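Local atomic coordinates of competence damage-inducible protein A (Klebsiella pneumoniae subsp. pneumoniae MGH 78578, PDB entry 5V01), a protein that is of unknown function but belongs to the CinA family, some members of which are nicotinamide mononucleotide deamidases. Residues A[74-78]-A[79-83]; A[98-102]-A[103-107]; A[122-125]-A[126-130]. All blocks are in the same frame, centred on the assembly; numbering follows the deposited sequence. Where two conformers were deposited one is given.

Contact 1 of 3, residues A[74-78]-A[79-83]; sequences LQVRA and ETLAV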
loop_
_atom_site.group_PDB
_atom_site.type_symbol
_atom_site.label_atom_id
_atom_site.label_comp_id
_atom_site.label_asym_id
_atom_site.label_seq_id
_atom_site.Cartn_x
_atom_site.Cartn_y
_atom_site.Cartn_z
ATOM N N LEU A 74 -12.030 5.858 2.087
ATOM C CA LEU A 74 -12.615 5.725 0.743
ATOM C C LEU A 74 -14.091 6.072 0.623
ATOM O O LEU A 74 -14.646 5.981 -0.477
ATOM C CB LEU A 74 -12.361 4.314 0.210
ATOM C CG LEU A 74 -10.883 3.936 0.054
ATOM C CD1 LEU A 74 -10.795 2.463 -0.280
ATOM C CD2 LEU A 74 -10.210 4.814 -0.987
ATOM N N GLN A 75 -14.710 6.492 1.726
ATOM C CA GLN A 75 -16.134 6.879 1.775
ATOM C C GLN A 75 -17.041 5.738 1.331
ATOM O O GLN A 75 -18.144 5.961 0.842
ATOM C CB GLN A 75 -16.427 8.155 0.988
ATOM C CG GLN A 75 -15.686 9.378 1.483
ATOM C CD GLN A 75 -14.263 9.422 1.004
ATOM O OE1 GLN A 75 -13.987 9.186 -0.175
ATOM N NE2 GLN A 75 -13.339 9.702 1.921
ATOM N N VAL A 76 -16.628 4.498 1.577
ATOM C CA VAL A 76 -17.529 3.359 1.342
ATOM C C VAL A 76 -18.695 3.552 2.311
ATOM O O VAL A 76 -18.501 3.876 3.474
ATOM C CB VAL A 76 -16.803 2.009 1.537
ATOM C CG1 VAL A 76 -17.781 0.848 1.438
ATOM C CG2 VAL A 76 -15.679 1.842 0.508
ATOM N N ARG A 77 -19.907 3.351 1.810
ATOM C CA ARG A 77 -21.116 3.548 2.624
ATOM C C ARG A 77 -21.247 2.486 3.693
ATOM O O ARG A 77 -21.098 1.296 3.422
ATOM C CB ARG A 77 -22.366 3.479 1.769
ATOM C CG ARG A 77 -22.464 4.555 0.737
ATOM C CD ARG A 77 -23.746 4.304 -0.038
ATOM N NE ARG A 77 -23.980 5.341 -1.025
ATOM C CZ ARG A 77 -24.965 5.315 -1.924
ATOM N NH1 ARG A 77 -25.808 4.298 -1.956
ATOM N NH2 ARG A 77 -25.103 6.319 -2.770
ATOM N N ALA A 78 -21.637 2.895 4.898
ATOM C CA ALA A 78 -21.870 1.937 5.984
ATOM C C ALA A 78 -22.933 0.902 5.573
ATOM O O ALA A 78 -22.804 -0.289 5.858
ATOM C CB ALA A 78 -22.294 2.659 7.258
ATOM N N GLU A 79 -23.978 1.403 4.917
ATOM C CA GLU A 79 -25.070 0.592 4.425
ATOM C C GLU A 79 -24.606 -0.505 3.460
ATOM O O GLU A 79 -25.080 -1.638 3.513
ATOM C CB GLU A 79 -26.081 1.534 3.764
ATOM C CG GLU A 79 -26.668 2.557 4.736
ATOM C CD GLU A 79 -25.695 3.621 5.274
ATOM O OE1 GLU A 79 -24.767 4.120 4.534
ATOM O OE2 GLU A 79 -25.913 3.969 6.479
ATOM N N THR A 80 -23.664 -0.161 2.592
ATOM C CA THR A 80 -23.098 -1.117 1.633
ATOM C C THR A 80 -22.382 -2.252 2.354
ATOM O O THR A 80 -22.556 -3.435 2.040
ATOM C CB THR A 80 -22.166 -0.411 0.650
ATOM O OG1 THR A 80 -22.929 0.553 -0.084
ATOM C CG2 THR A 80 -21.518 -1.410 -0.297
ATOM N N LEU A 81 -21.572 -1.876 3.331
ATOM C CA LEU A 81 -20.858 -2.870 4.105
ATOM C C LEU A 81 -21.799 -3.721 4.949
ATOM O O LEU A 81 -21.609 -4.931 5.029
ATOM C CB LEU A 81 -19.801 -2.214 4.973
ATOM C CG LEU A 81 -18.655 -1.604 4.161
ATOM C CD1 LEU A 81 -17.925 -0.538 4.954
ATOM C CD2 LEU A 81 -17.682 -2.653 3.652
ATOM N N ALA A 82 -22.839 -3.108 5.523
ATOM C CA ALA A 82 -23.795 -3.871 6.343
ATOM C C ALA A 82 -24.546 -4.945 5.538
ATOM O O ALA A 82 -24.656 -6.092 5.985
ATOM C CB ALA A 82 -24.785 -2.932 7.019
ATOM N N VAL A 83 -25.019 -4.567 4.343
ATOM C CA VAL A 83 -25.830 -5.447 3.493
ATOM C C VAL A 83 -24.982 -6.467 2.741
ATOM O O VAL A 83 -25.316 -7.655 2.714
ATOM C CB VAL A 83 -26.704 -4.624 2.500
ATOM C CG1 VAL A 83 -27.420 -5.520 1.503
ATOM C CG2 VAL A 83 -27.744 -3.783 3.252
#

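Contact 2 of 3, residues A[98-102]-A[103-107]; sequences GILAL and AGADI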
loop_
_atom_site.group_PDB
_atom_site.type_symbol
_atom_site.label_atom_id
_atom_site.label_comp_id
_atom_site.label_asym_id
_atom_site.label_seq_id
_atom_site.Cartn_x
_atom_site.Cartn_y
_atom_site.Cartn_z
ATOM N N GLY A 98 -13.883 5.613 -4.741
ATOM C CA GLY A 98 -13.273 6.446 -3.732
ATOM C C GLY A 98 -11.814 6.729 -4.013
ATOM O O GLY A 98 -11.365 7.870 -3.891
ATOM N N ILE A 99 -11.069 5.703 -4.420
ATOM C CA ILE A 99 -9.641 5.919 -4.716
ATOM C C ILE A 99 -9.415 6.651 -6.026
ATOM O O ILE A 99 -8.505 7.487 -6.126
ATOM C CB ILE A 99 -8.852 4.601 -4.596
ATOM C CG1 ILE A 99 -7.334 4.861 -4.509
ATOM C CG2 ILE A 99 -9.137 3.637 -5.738
ATOM C CD1 ILE A 99 -6.869 5.778 -3.402
ATOM N N LEU A 100 -10.281 6.412 -7.021
ATOM C CA LEU A 100 -10.169 7.167 -8.274
ATOM C C LEU A 100 -10.287 8.667 -7.972
ATOM O O LEU A 100 -9.493 9.457 -8.483
ATOM C CB LEU A 100 -11.248 6.739 -9.271
ATOM C CG LEU A 100 -11.090 7.236 -10.697
ATOM C CD1 LEU A 100 -10.065 6.402 -11.436
ATOM C CD2 LEU A 100 -12.432 7.185 -11.424
ATOM N N ALA A 101 -11.278 9.039 -7.144
ATOM C CA ALA A 101 -11.514 10.435 -6.771
ATOM C C ALA A 101 -10.347 11.007 -5.960
ATOM O O ALA A 101 -9.889 12.113 -6.244
ATOM C CB ALA A 101 -12.813 10.569 -5.998
ATOM N N LEU A 102 -9.879 10.274 -4.947
ATOM C CA LEU A 102 -8.790 10.757 -4.117
ATOM C C LEU A 102 -7.529 11.012 -4.935
ATOM O O LEU A 102 -6.884 12.057 -4.777
ATOM C CB LEU A 102 -8.523 9.761 -2.999
ATOM C CG LEU A 102 -7.372 10.072 -2.025
ATOM C CD1 LEU A 102 -7.592 11.379 -1.262
ATOM C CD2 LEU A 102 -7.173 8.961 -1.003
ATOM N N ALA A 103 -7.161 10.051 -5.784
ATOM C CA ALA A 103 -5.929 10.144 -6.586
ATOM C C ALA A 103 -6.032 11.025 -7.837
ATOM O O ALA A 103 -5.020 11.411 -8.395
ATOM C CB ALA A 103 -5.458 8.750 -6.969
ATOM N N GLY A 104 -7.247 11.314 -8.305
ATOM C CA GLY A 104 -7.420 12.047 -9.569
ATOM C C GLY A 104 -6.898 11.271 -10.768
ATOM O O GLY A 104 -6.473 11.852 -11.766
ATOM N N ALA A 105 -6.942 9.948 -10.650
ATOM C CA ALA A 105 -6.356 9.049 -11.624
ATOM C C ALA A 105 -7.344 8.747 -12.750
ATOM O O ALA A 105 -8.518 9.090 -12.687
ATOM C CB ALA A 105 -5.947 7.759 -10.929
ATOM N N ASP A 106 -6.834 8.107 -13.791
ATOM C CA ASP A 106 -7.663 7.637 -14.901
ATOM C C ASP A 106 -8.238 6.236 -14.662
ATOM O O ASP A 106 -9.350 5.917 -15.128
ATOM C CB ASP A 106 -6.833 7.624 -16.180
ATOM C CG ASP A 106 -6.266 8.978 -16.507
ATOM O OD1 ASP A 106 -7.054 9.805 -16.988
ATOM O OD2 ASP A 106 -5.042 9.208 -16.311
ATOM N N ILE A 107 -7.457 5.389 -13.990
ATOM C CA ILE A 107 -7.828 4.007 -13.735
ATOM C C ILE A 107 -7.603 3.685 -12.271
ATOM O O ILE A 107 -6.556 4.027 -11.722
ATOM C CB ILE A 107 -7.024 3.016 -14.603
ATOM C CG1 ILE A 107 -7.284 3.290 -16.097
ATOM C CG2 ILE A 107 -7.366 1.570 -14.252
ATOM C CD1 ILE A 107 -6.186 2.822 -17.016
#

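Contact 3 of 3, residues A[122-125]-A[126-130]; sequences DGTP and AGTVW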
loop_
_atom_site.group_PDB
_atom_site.type_symbol
_atom_site.label_atom_id
_atom_site.label_comp_id
_atom_site.label_asym_id
_atom_site.label_seq_id
_atom_site.Cartn_x
_atom_site.Cartn_y
_atom_site.Cartn_z
ATOM N N ASP A 122 -20.471 -14.873 6.691
ATOM C CA ASP A 122 -21.596 -15.274 5.830
ATOM C C ASP A 122 -21.395 -16.593 5.048
ATOM O O ASP A 122 -22.236 -16.945 4.220
ATOM C CB ASP A 122 -21.924 -14.139 4.850
ATOM C CG ASP A 122 -20.760 -13.793 3.922
ATOM O OD1 ASP A 122 -19.738 -14.527 3.904
ATOM O OD2 ASP A 122 -20.869 -12.770 3.220
ATOM N N GLY A 123 -20.289 -17.302 5.288
ATOM C CA GLY A 123 -19.994 -18.563 4.597
ATOM C C GLY A 123 -19.193 -18.455 3.307
ATOM O O GLY A 123 -18.939 -19.472 2.661
ATOM N N THR A 124 -18.778 -17.245 2.926
ATOM C CA THR A 124 -17.952 -17.068 1.730
ATOM C C THR A 124 -16.636 -17.843 1.922
ATOM O O THR A 124 -15.949 -17.634 2.931
ATOM C CB THR A 124 -17.658 -15.579 1.453
ATOM O OG1 THR A 124 -18.888 -14.868 1.269
ATOM C CG2 THR A 124 -16.803 -15.408 0.196
ATOM N N PRO A 125 -16.293 -18.746 0.979
ATOM C CA PRO A 125 -15.077 -19.552 1.143
ATOM C C PRO A 125 -13.788 -18.739 1.169
ATOM O O PRO A 125 -13.674 -17.729 0.456
ATOM C CB PRO A 125 -15.070 -20.449 -0.101
ATOM C CG PRO A 125 -16.453 -20.423 -0.626
ATOM C CD PRO A 125 -17.005 -19.088 -0.270
ATOM N N ALA A 126 -12.830 -19.186 1.980
ATOM C CA ALA A 126 -11.463 -18.666 1.930
ATOM C C ALA A 126 -10.951 -18.794 0.502
ATOM O O ALA A 126 -11.203 -19.791 -0.165
ATOM C CB ALA A 126 -10.553 -19.428 2.886
ATOM N N GLY A 127 -10.277 -17.758 0.034
ATOM C CA GLY A 127 -9.787 -17.716 -1.332
ATOM C C GLY A 127 -10.650 -16.891 -2.274
ATOM O O GLY A 127 -10.237 -16.616 -3.403
ATOM N N THR A 128 -11.836 -16.488 -1.826
ATOM C CA THR A 128 -12.725 -15.667 -2.630
ATOM C C THR A 128 -12.247 -14.222 -2.647
ATOM O O THR A 128 -12.078 -13.617 -1.596
ATOM C CB THR A 128 -14.150 -15.674 -2.084
ATOM O OG1 THR A 128 -14.628 -17.025 -1.955
ATOM C CG2 THR A 128 -15.084 -14.874 -3.003
ATOM N N VAL A 129 -12.050 -13.676 -3.845
ATOM C CA VAL A 129 -11.538 -12.315 -4.007
ATOM C C VAL A 129 -12.346 -11.591 -5.081
ATOM O O VAL A 129 -12.535 -12.136 -6.185
ATOM C CB VAL A 129 -10.041 -12.295 -4.381
ATOM C CG1 VAL A 129 -9.538 -10.851 -4.455
ATOM C CG2 VAL A 129 -9.204 -13.113 -3.404
ATOM N N TRP A 130 -12.845 -10.404 -4.743
ATOM C CA TRP A 130 -13.494 -9.499 -5.672
ATOM C C TRP A 130 -12.529 -8.435 -6.192
ATOM O O TRP A 130 -11.704 -7.905 -5.435
ATOM C CB TRP A 130 -14.713 -8.816 -5.036
ATOM C CG TRP A 130 -15.981 -9.621 -5.082
ATOM C CD1 TRP A 130 -16.508 -10.400 -4.082
ATOM C CD2 TRP A 130 -16.889 -9.700 -6.177
ATOM N NE1 TRP A 130 -17.680 -10.974 -4.498
ATOM C CE2 TRP A 130 -17.951 -10.555 -5.776
ATOM C CE3 TRP A 130 -16.925 -9.125 -7.450
ATOM C CZ2 TRP A 130 -19.034 -10.854 -6.615
ATOM C CZ3 TRP A 130 -17.997 -9.440 -8.287
ATOM C CH2 TRP A 130 -19.037 -10.284 -7.859
#

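Contact 1 of 3, residues A[74-78]-A[79-83]
With CG1 of V76 swung opposite the backbone N (chi1 174°) and CG of L81 set opposite its own carbonyl carbon (chi1 -68°), the two side chains meet at the capped start of helix 78-84. R77 is the N-cap, and the apolar contact between V76 just before it and L81 in the fourth helical position is a hydrophobic staple. V76 CG1 lies 3.8 Å from L81 CG, the side chains meeting at about a right angle. Branched apolar residues suit this buried place, where V76 also meets K70, E94 and M95, and L81 meets D67 and R71.

R77 works across this contact mainly through its backbone. L81 N donates to R77 O over 3.2 Å in a nearly straight bond (N-H...O angle 165°), while T80 N makes only a weak second bond to R77 O at 3.1 Å. The side chain of R77 runs extended from CG to NE, passing T80 with its aliphatic part: R77 CB is 3.5 Å from T80 OG1.

That hydroxyl has its real polar partner in E94 of helix 89-103. T80 OG1 bonds to E94 OE2 and R77 N to E94 OE1, and one carboxylate thereby ties the N-cap backbone and the first turn to the next helix. Threonine fits because it offers a short hydroxyl at a buried place. A78, as alanine, readily takes helical angles in the first turn. The helical ladder opens at R77 O, and its next rung is A82 N donating to A78 O at 2.8 Å.

Contact 2 of 3, residues A[98-102]-A[103-107]
The flat groups here are the peptides of A105 and D106, and the CD1 methyl of L100 lies over one face of each. It stands almost straight above A105 O at 3.3 Å, and it also covers the D106 carbonyl, with L100 CD1 3.7 Å from D106 C. The edges of this backbone are taken up by pairing, D106 with R32 and R136, and I107 with R32 and T34. The arrangement belongs to a Schellman motif, which ends helix 89-103 and turns the chain toward strand 107-113. L100 reaches across because its CG is anti to the backbone N (chi1 -168°), carrying the branch past the last helical turn. Its meeting with A105, L100 CD1 to A105 CB at 4.4 Å, is the apolar contact expected between the two ends of this motif. Leucine is long enough to make it, and A105, at the C'' position, offers a small apolar CB that meets both L100 and T34 of strand 33-37.

The last regular helical bond runs from A103 N to I99 O, 2.9 Å long and close to straight at 168°. Beyond it the pattern changes: A105 N reaches back to L100 O and G104 N to A101 O, both weak bonds. G104 N also bonds weakly to L100 O at 2.9 Å. The reversal depends on G104, whose positive phi (64°) is readily adopted without a side chain.

I99 and A103 face the sheet, touching T34 and T60, whereas L102 packs on N72 of the second subunit. The D106 carboxylate joins the loop to R136 NH2 by a salt bridge from OD1 and to R32 N through OD2; aspartate suits because its two oxygens serve two partners. Back on the helix, A103 CB rests 3.4 Å from I99 O.

Contact 3 of 3, residues A[122-125]-A[126-130]
A126 follows P125 directly and takes the i+1 position of a tight turn, to which its phi of -54° is suited. P125, at position i, supplies the acceptor carbonyl, and its ring passes beside the far end of the turn, P125 CD lying 3.6 Å from T128 OG1. G127 comes next, at i+2, where the positive phi (100°) would bring a CB against the A126 carbonyl oxygen, so glycine is suited; its backbone also pairs with Y114 and F146.

T128 closes the turn and doubles the grip on the proline carbonyl. T128 N donates to P125 O at 3.2 Å, and T128 OG1 donates to P125 O at 2.7 Å, both from the same face of the carbonyl plane. The hydroxyl can join in because chi1 of -55° places OG1 beside the backbone N. The methyl side of T128 meets T124, their CG2 atoms 3.7 Å apart, so threonine serves both polar and apolar neighbours in this buried place.

V129 and W130 then carry on as strand, V129 against F146 and W130 against E89 and V92 of helix 89-103.

T124 is itself held from upstream: D122 OD1 accepts T124 N at 3.0 Å and T124 OG1 at 2.8 Å, both reaching it from above one face of the carboxylate. The whole is a type II beta turn with an Asx turn just before it, delivering the chain into strand 128-135.

How the contacts relate
The contacts follow one another along the chain without overlap, each at an end of a helix or strand in one α/β domain with a mixed sheet. Contact 1 opens helix 78-84, contact 2 closes helix 89-103 and leads into strand 107-113, and contact 3 enters the antiparallel strand 128-135. The centres of contacts 1 and 2 are 18 Å apart, yet the two touch where L74 CD2 packs 3.6 Å from I99 N. Contact 3 is also 18 Å from contact 1, centre to centre, and 27 Å from contact 2, across the centre of the chain. Helix 89-103, packed on the sheet, joins all three: E94 bonds to R77 and T80 of contact 1, V92 touches W130 of contact 3, and contact 2 ends the helix.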